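Local structure of thioesterase (Streptomyces coelicolor, 3QMW) at residues A83-D88 and V117-R121; Y140-H146 and L185-Y191. The protein is a thioesterase of the alpha/beta-hydrolase fold from the prodiginine biosynthetic pathway, and probably hydrolyses acyl thioesters. All blocks are in the same frame, centred on the assembly; numbering follows the deposited sequence.

Interaction 1 (A83-D88 and V117-R121); sequences AEAVAD and VLRRR
In this alpha/beta hydrolase, Ala87 and Leu118 meet where helix 79-91 packs against the late part of helix 106-120, the helix that follows the presumed nucleophile elbow. The pair illustrates an amphipathic helix-helix interface, apolar beneath and charged at its rim. On the buried side, Leu118 CD2 comes within 3.7 Å of Ala87 CB. Val117 forks against the same surface: with CG1 anti to its own nitrogen (chi1 170°), that methyl lies 4.1 Å from Ala87 CB, and CG2 is turned to Ala83. Another side of helix 79-91, at Ala85 and Val86, packs on Trp11 of the second subunit.

Arg121 closes the interface. Its chain runs out extended from CG to NE and carries the guanidinium across Ala87, whose CB sits over one face. At the guanidinium edge, Asp88 OD1 forms a salt bridge with Arg121 NH1 at 2.7 Å and accepts a weak bond from Arg121 NH2 at 3.1 Å, so one oxygen spans both nitrogens. NH1 reaches it on the anti side, 33° out of the carboxylate plane. NH2 also makes a weak bond to Glu84 O, which already accepts the helical N-H of Asp88, and NH1 has a second carboxylate partner in Glu91. The remaining ion pair is longer: Glu84 OE2 stands at the edge of the Arg120 guanidinium, 3.5 Å from NH1, with the two flat groups turned 56° apart.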
# COMPACT_ATOMS: atom_id res chain seq x y z
N ALA D 83 -16.33 4.36 24.76
CA ALA D 83 -15.17 5.20 24.46
C ALA D 83 -14.27 5.39 25.68
O ALA D 83 -13.04 5.35 25.57
CB ALA D 83 -15.62 6.54 23.92
N GLU D 84 -14.88 5.58 26.86
CA GLU D 84 -14.14 5.74 28.12
C GLU D 84 -13.45 4.46 28.58
O GLU D 84 -12.33 4.50 29.06
CB GLU D 84 -15.04 6.32 29.23
CG GLU D 84 -15.20 7.84 29.10
CD GLU D 84 -16.10 8.47 30.14
OE1 GLU D 84 -17.03 7.81 30.65
OE2 GLU D 84 -15.88 9.67 30.41
N ALA D 85 -14.13 3.32 28.44
CA ALA D 85 -13.51 2.02 28.72
C ALA D 85 -12.30 1.81 27.81
O ALA D 85 -11.24 1.36 28.27
CB ALA D 85 -14.52 0.90 28.53
N VAL D 86 -12.47 2.14 26.52
CA VAL D 86 -11.41 2.00 25.51
C VAL D 86 -10.15 2.81 25.84
O VAL D 86 -9.02 2.32 25.71
CB VAL D 86 -11.93 2.41 24.09
CG1 VAL D 86 -10.77 2.71 23.14
CG2 VAL D 86 -12.84 1.33 23.52
N ALA D 87 -10.35 4.06 26.25
CA ALA D 87 -9.25 4.95 26.59
C ALA D 87 -8.55 4.45 27.85
O ALA D 87 -7.32 4.47 27.93
CB ALA D 87 -9.75 6.38 26.76
N ASP D 88 -9.33 3.99 28.83
CA ASP D 88 -8.76 3.37 30.03
C ASP D 88 -7.77 2.30 29.61
O ASP D 88 -6.60 2.37 29.96
CB ASP D 88 -9.86 2.76 30.92
CG ASP D 88 -10.72 3.82 31.60
OD1 ASP D 88 -10.24 4.96 31.83
OD2 ASP D 88 -11.89 3.51 31.93
N VAL D 117 -12.07 11.90 23.94
CA VAL D 117 -11.92 11.51 25.34
C VAL D 117 -10.46 11.53 25.81
O VAL D 117 -10.19 11.86 26.96
CB VAL D 117 -12.57 10.13 25.61
CG1 VAL D 117 -12.20 9.60 26.99
CG2 VAL D 117 -14.09 10.24 25.44
N LEU D 118 -9.52 11.19 24.94
CA LEU D 118 -8.10 11.25 25.29
C LEU D 118 -7.59 12.71 25.34
O LEU D 118 -6.62 13.01 26.04
CB LEU D 118 -7.26 10.41 24.33
CG LEU D 118 -7.46 8.90 24.44
CD1 LEU D 118 -6.97 8.20 23.17
CD2 LEU D 118 -6.77 8.32 25.66
N ARG D 119 -8.25 13.61 24.60
CA ARG D 119 -7.95 15.05 24.68
C ARG D 119 -8.37 15.61 26.03
O ARG D 119 -7.55 16.23 26.72
CB ARG D 119 -8.66 15.84 23.56
CG ARG D 119 -8.46 17.36 23.64
CD ARG D 119 -8.89 18.06 22.35
NE ARG D 119 -10.33 18.00 22.14
CZ ARG D 119 -10.99 18.67 21.18
NH1 ARG D 119 -10.35 19.46 20.33
NH2 ARG D 119 -12.31 18.55 21.08
N ARG D 120 -9.63 15.38 26.41
CA ARG D 120 -10.14 15.84 27.70
C ARG D 120 -9.26 15.39 28.87
O ARG D 120 -9.05 16.15 29.82
CB ARG D 120 -11.58 15.36 27.94
CG ARG D 120 -12.59 15.78 26.86
CD ARG D 120 -14.03 15.88 27.41
NE ARG D 120 -14.37 14.80 28.34
CZ ARG D 120 -14.96 13.64 28.00
NH1 ARG D 120 -15.21 12.74 28.94
NH2 ARG D 120 -15.30 13.39 26.74
N ARG D 121 -8.74 14.17 28.79
CA ARG D 121 -7.85 13.63 29.82
C ARG D 121 -6.43 14.14 29.66
O ARG D 121 -5.56 13.85 30.48
CB ARG D 121 -7.86 12.11 29.78
CG ARG D 121 -9.21 11.46 30.08
CD ARG D 121 -9.04 9.96 30.21
NE ARG D 121 -10.30 9.22 30.23
CZ ARG D 121 -10.40 7.90 30.44
NH1 ARG D 121 -9.32 7.16 30.66
NH2 ARG D 121 -11.60 7.32 30.44

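Interaction 2 (Y140-H146 and L185-Y191); sequences YGDRADH and LRACERY
Glu189 and His146 form the tight end of this contact, where the loop after strand 129-132 wraps the last turns of helix 178-189. The Glu189 chain, extended beyond CG, delivers its carboxylate to the loop backbone. OE2 accepts the Asp145 N-H at 3.2 Å in a nearly straight bond (165°), met on the syn side. OE1 takes His146 ND1 at 2.5 Å and, more weakly, His146 N, so one side chain grips three N-H groups. The imidazole is placed by a first torsion of 79°, which sets CG between the backbone nitrogen and carbonyl carbon, and a CH-pi contact covers one face: Arg186 CB lies 4.1 Å from the ring centroid. Arg186 NE meanwhile pairs with Asp77. With an alanine here in place of Glu189, the Asp145 and His146 N-H groups would probably lose their shared acceptor and the imidazole would be less firmly fixed in rotation.

At Gly141 the backbones come close but are joined partly through water, which donates to Cys188 O at 2.6 Å and accepts a weak bond from Gly141 N. Beside it, Tyr140 CB packs on Tyr191 CD2 at 3.8 Å, and Cys188 SG approaches the Tyr140 ring obliquely; the hydroxyls of Tyr140 and Tyr191 turn to Ser134 and Glu113. The solvent side lies at the exposed Asp142, Ala144 and Arg190. A loop strapped in this way to a helix that lies, in sequence, between strands 129-132 and 203-208 is consistent with the lid region of alpha/beta-hydrolase thioesterases.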
# COMPACT_ATOMS: atom_id res chain seq x y z
N TYR D 140 -25.34 11.26 12.83
CA TYR D 140 -25.72 9.96 13.42
C TYR D 140 -26.94 10.06 14.35
O TYR D 140 -26.96 10.89 15.26
CB TYR D 140 -24.54 9.33 14.17
CG TYR D 140 -23.69 8.38 13.35
CD1 TYR D 140 -24.14 7.09 13.03
CD2 TYR D 140 -22.42 8.75 12.90
CE1 TYR D 140 -23.36 6.22 12.28
CE2 TYR D 140 -21.63 7.89 12.15
CZ TYR D 140 -22.10 6.62 11.85
OH TYR D 140 -21.31 5.77 11.11
N GLY D 141 -27.94 9.20 14.13
CA GLY D 141 -29.15 9.14 14.97
C GLY D 141 -30.43 8.72 14.25
O GLY D 141 -31.28 8.05 14.85
N ASP D 142 -30.58 9.10 12.99
CA ASP D 142 -31.86 8.95 12.27
C ASP D 142 -32.28 7.50 11.96
O ASP D 142 -33.47 7.23 11.76
CB ASP D 142 -31.88 9.78 10.97
CG ASP D 142 -30.99 9.21 9.87
OD1 ASP D 142 -29.92 8.64 10.18
OD2 ASP D 142 -31.35 9.36 8.68
N ARG D 143 -31.32 6.58 11.92
CA ARG D 143 -31.61 5.18 11.61
C ARG D 143 -31.86 4.41 12.90
O ARG D 143 -31.26 4.70 13.93
CB ARG D 143 -30.46 4.54 10.84
CG ARG D 143 -30.14 5.22 9.51
CD ARG D 143 -28.80 4.77 8.97
NE ARG D 143 -28.78 3.33 8.72
CZ ARG D 143 -29.31 2.74 7.65
NH1 ARG D 143 -29.89 3.45 6.69
NH2 ARG D 143 -29.24 1.41 7.53
N ALA D 144 -32.76 3.44 12.83
CA ALA D 144 -33.13 2.61 13.99
C ALA D 144 -33.23 1.15 13.55
O ALA D 144 -34.29 0.54 13.65
CB ALA D 144 -34.45 3.09 14.58
N ASP D 145 -32.12 0.62 13.05
CA ASP D 145 -32.09 -0.74 12.50
C ASP D 145 -31.75 -1.78 13.56
O ASP D 145 -32.00 -2.97 13.35
CB ASP D 145 -31.12 -0.83 11.32
CG ASP D 145 -31.69 -0.22 10.04
OD1 ASP D 145 -32.40 0.81 10.13
OD2 ASP D 145 -31.43 -0.76 8.95
N HIS D 146 -31.22 -1.35 14.70
CA HIS D 146 -30.99 -2.26 15.82
C HIS D 146 -32.33 -2.72 16.44
O HIS D 146 -32.37 -3.72 17.16
CB HIS D 146 -30.10 -1.62 16.88
CG HIS D 146 -30.80 -0.65 17.78
ND1 HIS D 146 -31.20 0.60 17.36
CD2 HIS D 146 -31.18 -0.75 19.08
CE1 HIS D 146 -31.79 1.23 18.36
NE2 HIS D 146 -31.79 0.44 19.41
N LEU D 185 -24.91 -1.49 17.09
CA LEU D 185 -25.73 -0.53 16.33
C LEU D 185 -26.46 0.48 17.22
O LEU D 185 -26.80 1.58 16.77
CB LEU D 185 -26.75 -1.25 15.44
CG LEU D 185 -26.39 -1.60 14.00
CD1 LEU D 185 -27.59 -2.24 13.34
CD2 LEU D 185 -25.97 -0.36 13.20
N ARG D 186 -26.71 0.11 18.46
CA ARG D 186 -27.45 0.98 19.37
C ARG D 186 -26.61 2.17 19.81
O ARG D 186 -27.12 3.27 19.99
CB ARG D 186 -27.93 0.20 20.60
CG ARG D 186 -28.49 1.09 21.68
CD ARG D 186 -29.55 0.43 22.52
NE ARG D 186 -29.73 1.19 23.75
CZ ARG D 186 -30.88 1.32 24.41
NH1 ARG D 186 -30.91 2.04 25.53
NH2 ARG D 186 -31.99 0.74 23.96
N ALA D 187 -25.31 1.95 19.97
CA ALA D 187 -24.41 3.05 20.28
C ALA D 187 -24.31 4.05 19.12
O ALA D 187 -23.82 5.15 19.31
CB ALA D 187 -23.06 2.53 20.65
N CYS D 188 -24.77 3.67 17.93
CA CYS D 188 -24.68 4.53 16.74
C CYS D 188 -25.96 5.30 16.44
O CYS D 188 -25.95 6.24 15.65
CB CYS D 188 -24.34 3.69 15.50
SG CYS D 188 -22.70 2.97 15.52
N GLU D 189 -27.07 4.88 17.04
CA GLU D 189 -28.38 5.43 16.70
C GLU D 189 -29.05 6.16 17.87
O GLU D 189 -29.97 6.95 17.67
CB GLU D 189 -29.25 4.30 16.17
CG GLU D 189 -28.62 3.58 14.96
CD GLU D 189 -29.35 2.31 14.55
OE1 GLU D 189 -30.03 1.69 15.40
OE2 GLU D 189 -29.26 1.92 13.36
N ARG D 190 -28.58 5.85 19.08
CA ARG D 190 -28.93 6.57 20.31
C ARG D 190 -27.88 7.65 20.58
O ARG D 190 -27.98 8.39 21.56
CB ARG D 190 -28.96 5.62 21.51
CG ARG D 190 -29.85 4.38 21.35
CD ARG D 190 -31.33 4.71 21.24
NE ARG D 190 -31.84 5.40 22.42
CZ ARG D 190 -33.06 5.91 22.53
NH1 ARG D 190 -33.94 5.81 21.54
NH2 ARG D 190 -33.41 6.53 23.66
N TYR D 191 -26.86 7.69 19.74
CA TYR D 191 -25.86 8.75 19.78
C TYR D 191 -26.47 9.99 19.17
O TYR D 191 -27.12 9.91 18.13
CB TYR D 191 -24.63 8.32 18.97
CG TYR D 191 -23.50 9.33 18.86
CD1 TYR D 191 -22.51 9.41 19.84
CD2 TYR D 191 -23.40 10.17 17.75
CE1 TYR D 191 -21.47 10.31 19.73
CE2 TYR D 191 -22.36 11.07 17.63
CZ TYR D 191 -21.40 11.14 18.62
OH TYR D 191 -20.37 12.03 18.49
O HOH W 1 -27.30 6.41 13.43

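How the interactions relate
Interactions 1 and 2 follow one another along the chain and do not touch: their centres are 21 Å apart and their nearest atoms about 8 Å. Each centre lies about 17 Å from the centre of the chain. Helix 106-120 relates them. Its late part belongs to interaction 1, whereas its earlier residues Leu109, Tyr112 and Glu113 meet Tyr140 or Tyr191 of interaction 2. Helix 79-91 also reaches both, through Met79, which touches Ala187 and Tyr191. Interaction 2 is the one beside the probable active site, because the Tyr140 side chain lies near, without touching, the presumed Ser105-His239-Asp211 triad; interaction 1 joins helices of the core fold.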